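Local coordinates for protein cathepsin L Propeptide (Toxoplasma gondii, PDB 3F75) that belongs to the I29 propeptide inhibitor family and is the propeptide of a cathepsin L, a kind of segment that typically binds and blocks its own protease, at residues G74-R78 and D79-R83. Sequence-based numbering, arbitrary orientation. Where two conformers were deposited one is given.
Sequences GDLSR and DEFRR. With EDO (1,2-ethanediol), chain F.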
loop_
_atom_site.group_PDB
_atom_site.type_symbol
_atom_site.label_atom_id
_atom_site.label_comp_id
_atom_site.label_asym_id
_atom_site.label_seq_id
_atom_site.Cartn_x
_atom_site.Cartn_y
_atom_site.Cartn_z
ATOM N N GLY B 74 2.252 6.603 -14.906
ATOM C CA GLY B 74 1.864 6.491 -16.329
ATOM C C GLY B 74 2.969 6.235 -17.346
ATOM O O GLY B 74 2.721 5.688 -18.417
ATOM N N ASP B 75 4.188 6.638 -17.025
ATOM C CA ASP B 75 5.326 6.453 -17.936
ATOM C C ASP B 75 6.268 5.324 -17.516
ATOM O O ASP B 75 7.403 5.263 -17.994
ATOM C CB ASP B 75 6.084 7.788 -18.140
ATOM C CG ASP B 75 6.721 8.333 -16.857
ATOM O OD1 ASP B 75 6.322 7.925 -15.751
ATOM O OD2 ASP B 75 7.629 9.194 -16.964
ATOM N N LEU B 76 5.772 4.388 -16.690
ATOM C CA LEU B 76 6.546 3.229 -16.248
ATOM C C LEU B 76 5.947 1.936 -16.801
ATOM O O LEU B 76 4.711 1.777 -16.870
ATOM C CB LEU B 76 6.550 3.119 -14.724
ATOM C CG LEU B 76 6.936 4.365 -13.942
ATOM C CD1 LEU B 76 6.731 4.152 -12.462
ATOM C CD2 LEU B 76 8.394 4.775 -14.241
ATOM N N SER B 77 6.827 1.018 -17.174
ATOM C CA SER B 77 6.438 -0.333 -17.554
ATOM C C SER B 77 6.259 -1.143 -16.289
ATOM O O SER B 77 6.683 -0.716 -15.203
ATOM C CB SER B 77 7.539 -0.964 -18.388
ATOM O OG SER B 77 8.711 -1.151 -17.596
ATOM N N ARG B 78 5.664 -2.323 -16.425
ATOM C CA ARG B 78 5.472 -3.202 -15.282
ATOM C C ARG B 78 6.793 -3.514 -14.573
ATOM O O ARG B 78 6.865 -3.475 -13.346
ATOM C CB ARG B 78 4.786 -4.498 -15.698
ATOM C CG ARG B 78 4.750 -5.533 -14.589
ATOM C CD ARG B 78 3.719 -6.607 -14.843
ATOM N NE ARG B 78 3.800 -7.669 -13.842
ATOM C CZ ARG B 78 3.086 -8.798 -13.874
ATOM N NH1 ARG B 78 2.229 -9.033 -14.870
ATOM N NH2 ARG B 78 3.246 -9.714 -12.919
ATOM N N ASP B 79 7.833 -3.811 -15.339
ATOM C CA ASP B 79 9.137 -4.146 -14.748
ATOM C C ASP B 79 9.704 -2.996 -13.919
ATOM O O ASP B 79 10.213 -3.207 -12.818
ATOM C CB ASP B 79 10.141 -4.518 -15.838
ATOM C CG ASP B 79 9.989 -5.951 -16.341
ATOM O OD1 ASP B 79 9.378 -6.819 -15.670
ATOM O OD2 ASP B 79 10.537 -6.226 -17.424
ATOM N N GLU B 80 9.618 -1.776 -14.450
ATOM C CA GLU B 80 10.131 -0.603 -13.744
ATOM C C GLU B 80 9.315 -0.320 -12.483
ATOM O O GLU B 80 9.857 -0.021 -11.418
ATOM C CB GLU B 80 10.140 0.609 -14.665
ATOM C CG GLU B 80 11.132 0.456 -15.807
ATOM C CD GLU B 80 10.922 1.458 -16.939
ATOM O OE1 GLU B 80 9.798 1.963 -17.130
ATOM O OE2 GLU B 80 11.896 1.743 -17.656
ATOM N N PHE B 81 8.003 -0.433 -12.618
ATOM C CA PHE B 81 7.078 -0.265 -11.503
ATOM C C PHE B 81 7.399 -1.238 -10.362
ATOM O O PHE B 81 7.551 -0.829 -9.202
ATOM C CB PHE B 81 5.652 -0.442 -12.024
ATOM C CG PHE B 81 4.591 -0.244 -10.989
ATOM C CD1 PHE B 81 4.484 0.957 -10.310
ATOM C CD2 PHE B 81 3.660 -1.256 -10.726
ATOM C CE1 PHE B 81 3.477 1.148 -9.352
ATOM C CE2 PHE B 81 2.657 -1.068 -9.781
ATOM C CZ PHE B 81 2.576 0.133 -9.087
ATOM N N ARG B 82 7.562 -2.507 -10.712
ATOM C CA ARG B 82 7.834 -3.570 -9.747
ATOM C C ARG B 82 9.170 -3.372 -9.053
ATOM O O ARG B 82 9.295 -3.594 -7.852
ATOM C CB ARG B 82 7.860 -4.932 -10.462
ATOM C CG ARG B 82 8.373 -6.120 -9.598
ATOM C CD ARG B 82 8.322 -7.462 -10.365
ATOM N NE ARG B 82 8.992 -7.393 -11.669
ATOM C CZ ARG B 82 10.309 -7.470 -11.857
ATOM N NH1 ARG B 82 11.137 -7.625 -10.829
ATOM N NH2 ARG B 82 10.806 -7.387 -13.086
ATOM N N ARG B 83 10.172 -2.977 -9.824
ATOM C CA ARG B 83 11.534 -2.961 -9.328
ATOM C C ARG B 83 11.741 -1.859 -8.287
ATOM O O ARG B 83 12.565 -2.013 -7.394
ATOM C CB ARG B 83 12.550 -2.819 -10.480
ATOM C CG ARG B 83 12.884 -4.115 -11.223
ATOM C CD ARG B 83 14.165 -3.962 -12.057
ATOM N NE ARG B 83 14.089 -2.841 -13.001
ATOM C CZ ARG B 83 13.794 -2.935 -14.302
ATOM N NH1 ARG B 83 13.540 -4.107 -14.874
ATOM N NH2 ARG B 83 13.754 -1.840 -15.043
HETATM C C1 EDO F . 10.441 9.443 -13.054
HETATM O O1 EDO F . 9.398 10.264 -12.491
HETATM C C2 EDO F . 9.981 8.791 -14.357
HETATM O O2 EDO F . 9.281 9.764 -15.139
#
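With chi1 at 66°, Ser77 tucks OG between its own backbone N and carbonyl carbon, while Glu80 turns CG away from its carbonyl carbon (chi1 -67°) and then runs out extended, carrying the carboxylate back past the start of the helix. The two residues close a capping box. Ser77 N reaches Glu80 OE1 at 3.1 Å in a nearly straight bond, meeting the oxygen on its anti side and somewhat out of the carboxylate plane. In return Glu80 N gives a weak bond to Ser77 OG, 3.3 Å away, so that Ser77 serves as the N-cap. From the cap onward the backbone takes up the helical i to i+4 pattern, Phe81 N on Ser77 O at 2.9 Å, then Arg82 N on Arg78 O at the same length. On the exposed side, Arg82 folds back toward the preceding turn, and its NH2 makes a salt bridge to Asp79 OD1 at 3.0 Å; the oxygen lies in the guanidinium plane, but the nitrogen approaches from above the carboxylate. On the buried side, Leu76 CD1 sits at the edge of the Phe81 ring, 4.5 Å from CD1 of that ring. Glu80 finds its strongest partner outside this turn: Arg45 forms a salt bridge to OE1, and Arg44 another to OE2, which probably keeps the capping carboxylate charged and ties the cap to helix 39-60. Arg78 NH2 forms a salt bridge with an acidic side chain of the other protein chain, and Phe81 meets an aromatic ring there edge-to-face. The box thus starts helix 78-84 where the loop following strand 66-68 ends, against the flank of helix 39-60.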